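Local structure of nucleotidyl transferase AbiEii/AbiGii toxin family protein (Mycobacterium tuberculosis, 6Y56) at residues 17-20 / 21-25; 46-49 / 50-54; 168-171 / 172-175. The protein acts as the nucleotidyltransferase toxin MenT4 of a toxin-antitoxin system, and probably blocks growth by adding nucleotides to tRNA acceptor stems. All coordinates share one frame; numbering follows the deposited sequence.

How the contacts relate
Running from the N terminus, the three contacts come in series, none enclosing or crossing another, and each is a local turn of one continuous segment instead of a closure between distant parts. Contact 1 is the start of helix 19-38. Contact 2 is the step from strand 47-49, an outermost strand of the mixed sheet, into helix 50-59; its nearest atoms lie about 6 Å from those of contact 1, without touching. Contact 3, the end of helix 163-174, lies across the chain's centre from contact 1. Contacts 2 and 3 do touch, through the salt bridge from Lys49 NZ to Glu169 OE1, which ties the strand-helix junction to the later helix.

Contact 1: residues 17-20 / 21-25; sequences EAYD and AALLD
Tyr19 meets Leu23 one helical turn later, both through their backbones and through their side chains. The main-chain bond, Leu23 N to Tyr19 O, is 2.9 Å with an N-H...O angle of 157°. Alongside it, Tyr19 CE2 approaches Leu23 CD2 at 4.3 Å, a loose apolar contact oblique to the ring. It is possible because CG of both residues is anti to the backbone N (chi1 180° in Tyr19 and -175° in Leu23), which lets ring and isobutyl group lean over the same side of the helix.

The flanking bonds repeat the i to i+4 pattern: Ala22 N donates to Ala18 O and Leu24 N to Asp20 O, each at 2.9 Å. The methyl group of Ala22 is tucked in beside the carbonyls of Ala18 and Tyr19, with CB 3.5 Å from Ala18 O. One step earlier the direct pattern gives way to a water, which accepts from Ala21 N at 2.9 Å and donates to Glu17 O at 2.7 Å, thereby carrying the first turn back toward the preceding loop.

Further out, Asp20 OD1 lies in plane at the edge of the Tyr19 ring, while its OD2 forms a salt bridge with Arg121. Tyr19 and Ala22 also rest on Val8 of helix 5-11, and Asp25 pairs with Arg55 and Lys56 of helix 50-59. Together, the successive i to i+4 bonds mark the N-terminal first turn of an alpha-helix, here helix 19-38, in which one water bridges Glu17 O and Ala21 N and which packs against the N-terminal helix 5-11.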
loop_
_atom_site.group_PDB
_atom_site.type_symbol
_atom_site.label_atom_id
_atom_site.label_comp_id
_atom_site.label_asym_id
_atom_site.label_seq_id
_atom_site.Cartn_x
_atom_site.Cartn_y
_atom_site.Cartn_z
ATOM N N GLU A 17 13.346 -13.862 -13.341
ATOM C CA GLU A 17 12.996 -12.456 -13.486
ATOM C C GLU A 17 12.467 -11.857 -12.194
ATOM O O GLU A 17 12.457 -10.631 -12.061
ATOM C CB GLU A 17 11.956 -12.278 -14.589
ATOM C CG GLU A 17 10.631 -12.976 -14.328
ATOM C CD GLU A 17 10.517 -14.314 -15.040
ATOM O OE1 GLU A 17 11.560 -14.980 -15.258
ATOM O OE2 GLU A 17 9.376 -14.700 -15.381
ATOM N N ALA A 18 12.027 -12.685 -11.252
ATOM C CA ALA A 18 11.486 -12.216 -9.979
ATOM C C ALA A 18 12.483 -12.315 -8.836
ATOM O O ALA A 18 12.119 -12.020 -7.687
ATOM C CB ALA A 18 10.214 -12.984 -9.615
ATOM N N TYR A 19 13.720 -12.733 -9.105
ATOM C CA TYR A 19 14.684 -12.890 -8.023
ATOM C C TYR A 19 14.908 -11.576 -7.281
ATOM O O TYR A 19 14.955 -11.554 -6.043
ATOM C CB TYR A 19 16.014 -13.416 -8.570
ATOM C CG TYR A 19 17.054 -13.599 -7.498
ATOM C CD1 TYR A 19 17.138 -14.788 -6.798
ATOM C CD2 TYR A 19 17.936 -12.572 -7.163
ATOM C CE1 TYR A 19 18.074 -14.965 -5.805
ATOM C CE2 TYR A 19 18.874 -12.735 -6.167
ATOM C CZ TYR A 19 18.939 -13.938 -5.491
ATOM O OH TYR A 19 19.871 -14.127 -4.491
ATOM N N ASP A 20 15.062 -10.474 -8.023
ATOM C CA ASP A 20 15.325 -9.194 -7.376
ATOM C C ASP A 20 14.136 -8.751 -6.532
ATOM O O ASP A 20 14.319 -8.219 -5.431
ATOM C CB ASP A 20 15.675 -8.133 -8.422
ATOM C CG ASP A 20 17.154 -8.142 -8.809
ATOM O OD1 ASP A 20 17.900 -9.028 -8.359
ATOM O OD2 ASP A 20 17.566 -7.231 -9.556
ATOM N N ALA A 21 12.913 -8.955 -7.032
ATOM C CA ALA A 21 11.732 -8.636 -6.233
ATOM C C ALA A 21 11.671 -9.484 -4.970
ATOM O O ALA A 21 11.277 -8.996 -3.904
ATOM C CB ALA A 21 10.464 -8.835 -7.059
ATOM N N ALA A 22 12.064 -10.762 -5.066
ATOM C CA ALA A 22 12.074 -11.628 -3.895
ATOM C C ALA A 22 13.131 -11.189 -2.891
ATOM O O ALA A 22 12.893 -11.227 -1.680
ATOM C CB ALA A 22 12.282 -13.088 -4.309
ATOM N N LEU A 23 14.301 -10.772 -3.379
ATOM C CA LEU A 23 15.334 -10.279 -2.479
ATOM C C LEU A 23 14.882 -9.004 -1.781
ATOM O O LEU A 23 15.132 -8.818 -0.585
ATOM C CB LEU A 23 16.637 -10.053 -3.247
ATOM C CG LEU A 23 17.863 -9.641 -2.431
ATOM C CD1 LEU A 23 18.107 -10.595 -1.291
ATOM C CD2 LEU A 23 19.100 -9.545 -3.318
ATOM N N LEU A 24 14.199 -8.122 -2.514
ATOM C CA LEU A 24 13.651 -6.913 -1.905
ATOM C C LEU A 24 12.575 -7.250 -0.885
ATOM O O LEU A 24 12.518 -6.635 0.186
ATOM C CB LEU A 24 13.077 -6.007 -2.988
ATOM C CG LEU A 24 12.375 -4.752 -2.448
ATOM C CD1 LEU A 24 13.317 -3.829 -1.674
ATOM C CD2 LEU A 24 11.737 -4.028 -3.617
ATOM N N ASP A 25 11.720 -8.225 -1.195
ATOM C CA ASP A 25 10.698 -8.667 -0.249
ATOM C C ASP A 25 11.335 -9.078 1.076
ATOM O O ASP A 25 10.879 -8.678 2.161
ATOM C CB ASP A 25 9.907 -9.832 -0.869
ATOM C CG ASP A 25 8.756 -10.303 0.005
ATOM O OD1 ASP A 25 7.791 -9.535 0.177
ATOM O OD2 ASP A 25 8.803 -11.444 0.528
HETATM O O HOH W 1 12.817 -8.929 -9.934
#

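Contact 2: residues 46-49 / 50-54; sequences LVFK and GGTSL
Phe48 and Ser53 make the main apolar contact at this strand-to-helix step. Ser53 CB sits 3.7 Å from the centroid of the Phe48 ring and only 9° off the ring normal, a CH-pi contact squarely over one face. Ser53 CA lies over the same face, 3.6 Å from Phe48 CE2, and Thr52 CG2 adds a looser touch on Phe48 CZ at 4.2 Å. With CG anti to the backbone N, the ring is brought against Ser53 and Thr52; Leu158 and Val160 of strand 157-160 pack on it too.

The polar contacts gather at Gly50 O. Ser53 OG donates to it at 2.8 Å, in the carbonyl plane on a lone pair, and Leu54 N donates to Gly50 O at 3.2 Å, giving that carbonyl two donors. Chi1 of 75° places OG between the backbone N and carbonyl carbon of Ser53, turned back to Gly50. Gly50 itself has a positive phi, where the chain swings between segment axes lying at 90°.

Other polar ends turn elsewhere: Lys49 NZ forms a salt bridge with Glu169 of helix 163-174, while Thr52 OG1 is hydrogen-bonded to Asp68 O and Ser66 OG. A strand passing through Gly-Gly-Thr-Ser into a helix is consistent with the glycine-rich signature of the nucleotidyltransferase fold. Within it Ser53 does double duty: its methylene lies over one aromatic face and its buried hydroxyl is satisfied by Gly50 O, which probably lets a polar residue sit in an apolar setting.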
loop_
_atom_site.group_PDB
_atom_site.type_symbol
_atom_site.label_atom_id
_atom_site.label_comp_id
_atom_site.label_asym_id
_atom_site.label_seq_id
_atom_site.Cartn_x
_atom_site.Cartn_y
_atom_site.Cartn_z
ATOM N N LEU A 46 2.259 6.137 13.557
ATOM C CA LEU A 46 2.917 5.438 12.455
ATOM C C LEU A 46 2.147 4.147 12.210
ATOM O O LEU A 46 2.121 3.266 13.079
ATOM C CB LEU A 46 4.368 5.150 12.811
ATOM C CG LEU A 46 5.210 4.544 11.697
ATOM C CD1 LEU A 46 5.391 5.515 10.524
ATOM C CD2 LEU A 46 6.557 4.101 12.256
ATOM N N VAL A 47 1.501 4.042 11.053
ATOM C CA VAL A 47 0.713 2.868 10.694
ATOM C C VAL A 47 1.192 2.382 9.331
ATOM O O VAL A 47 1.339 3.182 8.403
ATOM C CB VAL A 47 -0.799 3.182 10.671
ATOM C CG1 VAL A 47 -1.589 1.969 10.221
ATOM C CG2 VAL A 47 -1.263 3.600 12.058
ATOM N N PHE A 48 1.428 1.075 9.210
ATOM C CA PHE A 48 1.844 0.452 7.957
ATOM C C PHE A 48 0.622 0.293 7.055
ATOM O O PHE A 48 -0.424 -0.194 7.493
ATOM C CB PHE A 48 2.439 -0.906 8.344
ATOM C CG PHE A 48 3.090 -1.682 7.225
ATOM C CD1 PHE A 48 3.678 -1.065 6.129
ATOM C CD2 PHE A 48 3.147 -3.072 7.320
ATOM C CE1 PHE A 48 4.288 -1.818 5.124
ATOM C CE2 PHE A 48 3.760 -3.821 6.333
ATOM C CZ PHE A 48 4.329 -3.196 5.240
ATOM N N LYS A 49 0.735 0.700 5.795
ATOM C CA LYS A 49 -0.434 0.668 4.905
ATOM C C LYS A 49 -0.013 0.293 3.484
ATOM O O LYS A 49 1.092 -0.190 3.246
ATOM C CB LYS A 49 -1.214 1.988 4.965
ATOM C CG LYS A 49 -0.468 3.192 4.419
ATOM C CD LYS A 49 -1.346 4.439 4.553
ATOM C CE LYS A 49 -0.752 5.625 3.838
ATOM N NZ LYS A 49 -1.463 5.803 2.552
ATOM N N GLY A 50 -0.940 0.463 2.543
ATOM C CA GLY A 50 -0.646 0.248 1.142
ATOM C C GLY A 50 -0.550 -1.214 0.747
ATOM O O GLY A 50 -0.748 -2.142 1.533
ATOM N N GLY A 51 -0.205 -1.406 -0.528
ATOM C CA GLY A 51 -0.151 -2.746 -1.092
ATOM C C GLY A 51 0.855 -3.652 -0.416
ATOM O O GLY A 51 0.665 -4.863 -0.377
ATOM N N THR A 52 1.932 -3.094 0.128
ATOM C CA THR A 52 2.896 -3.965 0.781
ATOM C C THR A 52 2.407 -4.440 2.140
ATOM O O THR A 52 2.731 -5.561 2.542
ATOM C CB THR A 52 4.266 -3.298 0.843
ATOM O OG1 THR A 52 4.588 -2.854 -0.481
ATOM C CG2 THR A 52 5.352 -4.276 1.327
ATOM N N SER A 53 1.599 -3.635 2.840
ATOM C CA SER A 53 0.982 -4.150 4.056
ATOM C C SER A 53 0.026 -5.285 3.725
ATOM O O SER A 53 -0.074 -6.263 4.475
ATOM C CB SER A 53 0.301 -3.035 4.855
ATOM O OG SER A 53 -0.919 -2.609 4.271
ATOM N N LEU A 54 -0.648 -5.193 2.576
ATOM C CA LEU A 54 -1.516 -6.276 2.135
ATOM C C LEU A 54 -0.713 -7.545 1.894
ATOM O O LEU A 54 -1.105 -8.632 2.343
ATOM C CB LEU A 54 -2.267 -5.838 0.876
ATOM C CG LEU A 54 -3.309 -6.728 0.216
ATOM C CD1 LEU A 54 -4.543 -6.853 1.097
ATOM C CD2 LEU A 54 -3.658 -6.158 -1.164
#

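Contact 3: residues 168-171 / 172-175; sequences AEKL and ARYR
Lys170 and Arg173 reach the same side of the helix by different routes. In Lys170, CG lies anti to the carbonyl carbon (chi1 -78°) and the chain bends at chi2; in Arg173, CG is anti to the backbone N (chi1 179°) and the bend comes at chi3. The two chains consequently run side by side and point the same way, bringing Lys170 NZ to 3.9 Å from Arg173 NH2, oblique to the guanidinium.

Two like charges this close are balanced from outside. Asp182 bridges them, its OD1 pairing with Lys170 NZ and its OD2 with Arg173 NE, and Asp185 gives Lys170 a second carboxylate.

Beneath them the backbone is an ordinary alpha-helix. Ala172 N donates to Ala168 O at 2.9 Å, Arg173 N to Glu169 O at 3.1 Å and Tyr174 N to Lys170 O at 2.9 Å; the last is the straightest, with an N-H...O angle of 165°. Arg175 N donates to Leu171 O at 3.0 Å. Methyl and methylene carbons line the carbonyls: Ala172 CB is 3.4 Å from Ala168 O, and Tyr174 CB is 3.3 Å from Lys170 O.

The remaining side chains spread outward, Glu169 to salt bridges with Lys206 and with Lys49 of contact 2, Leu171 onto Val199 and Leu186, and Tyr174 onto Leu183 and into a cation-pi contact with Arg230. Arg175 forms a salt bridge with Asp225 and hydrogen-bonds Thr218 O. Helix 163-174 thus packs against helices 180-189 and 196-212, and its Lys170, paired with Asp182 of the next helix, is consistent with the conserved lysine and aspartate of AbiEii nucleotidyltransferases, which would place this face along the probable active-site cleft.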
loop_
_atom_site.group_PDB
_atom_site.type_symbol
_atom_site.label_atom_id
_atom_site.label_comp_id
_atom_site.label_asym_id
_atom_site.label_seq_id
_atom_site.Cartn_x
_atom_site.Cartn_y
_atom_site.Cartn_z
ATOM N N ALA A 168 -10.604 1.411 0.277
ATOM C CA ALA A 168 -11.014 2.762 -0.105
ATOM C C ALA A 168 -9.841 3.566 -0.661
ATOM O O ALA A 168 -10.001 4.311 -1.635
ATOM C CB ALA A 168 -11.653 3.476 1.089
ATOM N N GLU A 169 -8.649 3.427 -0.062
ATOM C CA GLU A 169 -7.482 4.131 -0.581
ATOM C C GLU A 169 -7.108 3.635 -1.972
ATOM O O GLU A 169 -6.740 4.429 -2.849
ATOM C CB GLU A 169 -6.302 3.985 0.382
ATOM C CG GLU A 169 -6.473 4.794 1.655
ATOM C CD GLU A 169 -5.165 5.158 2.328
ATOM O OE1 GLU A 169 -4.109 4.596 1.966
ATOM O OE2 GLU A 169 -5.205 6.005 3.237
ATOM N N LYS A 170 -7.208 2.329 -2.204
ATOM C CA LYS A 170 -6.911 1.801 -3.532
ATOM C C LYS A 170 -7.887 2.341 -4.558
ATOM O O LYS A 170 -7.488 2.750 -5.654
ATOM C CB LYS A 170 -6.969 0.275 -3.516
ATOM C CG LYS A 170 -5.752 -0.408 -2.928
ATOM C CD LYS A 170 -4.589 -0.366 -3.905
ATOM C CE LYS A 170 -3.326 -0.819 -3.218
ATOM N NZ LYS A 170 -2.224 -0.863 -4.200
ATOM N N LEU A 171 -9.170 2.384 -4.204
ATOM C CA LEU A 171 -10.175 2.915 -5.113
ATOM C C LEU A 171 -9.984 4.402 -5.360
ATOM O O LEU A 171 -10.299 4.905 -6.449
ATOM C CB LEU A 171 -11.559 2.661 -4.522
ATOM C CG LEU A 171 -12.018 1.208 -4.467
ATOM C CD1 LEU A 171 -13.237 1.048 -3.558
ATOM C CD2 LEU A 171 -12.292 0.706 -5.884
ATOM N N ALA A 172 -9.510 5.128 -4.347
ATOM C CA ALA A 172 -9.277 6.556 -4.508
ATOM C C ALA A 172 -8.164 6.827 -5.509
ATOM O O ALA A 172 -8.251 7.769 -6.301
ATOM C CB ALA A 172 -8.965 7.192 -3.152
ATOM N N ARG A 173 -7.113 6.027 -5.494
ATOM C CA ARG A 173 -6.081 6.217 -6.508
ATOM C C ARG A 173 -6.537 5.713 -7.870
ATOM O O ARG A 173 -6.271 6.358 -8.893
ATOM C CB ARG A 173 -4.793 5.529 -6.097
ATOM C CG ARG A 173 -3.712 5.703 -7.161
ATOM C CD ARG A 173 -2.330 5.620 -6.561
ATOM N NE ARG A 173 -2.000 4.248 -6.208
ATOM C CZ ARG A 173 -0.968 3.906 -5.448
ATOM N NH1 ARG A 173 -0.177 4.847 -4.947
ATOM N NH2 ARG A 173 -0.734 2.629 -5.183
ATOM N N TYR A 174 -7.223 4.564 -7.898
ATOM C CA TYR A 174 -7.738 4.007 -9.147
ATOM C C TYR A 174 -8.614 5.010 -9.873
ATOM O O TYR A 174 -8.620 5.056 -11.111
ATOM C CB TYR A 174 -8.534 2.752 -8.797
ATOM C CG TYR A 174 -8.851 1.791 -9.914
ATOM C CD1 TYR A 174 -7.879 0.959 -10.451
ATOM C CD2 TYR A 174 -10.150 1.660 -10.375
ATOM C CE1 TYR A 174 -8.196 0.049 -11.455
ATOM C CE2 TYR A 174 -10.476 0.761 -11.366
ATOM C CZ TYR A 174 -9.501 -0.034 -11.898
ATOM O OH TYR A 174 -9.849 -0.926 -12.893
ATOM N N ARG A 175 -9.346 5.828 -9.121
ATOM C CA ARG A 175 -10.215 6.836 -9.697
ATOM C C ARG A 175 -9.427 7.894 -10.461
ATOM O O ARG A 175 -9.968 8.532 -11.378
ATOM C CB ARG A 175 -10.998 7.449 -8.543
ATOM C CG ARG A 175 -11.867 8.572 -8.897
ATOM C CD ARG A 175 -11.183 9.912 -8.733
ATOM N NE ARG A 175 -12.001 10.828 -9.475
ATOM C CZ ARG A 175 -11.887 12.141 -9.465
ATOM N NH1 ARG A 175 -12.733 12.854 -10.187
ATOM N NH2 ARG A 175 -10.957 12.742 -8.726
#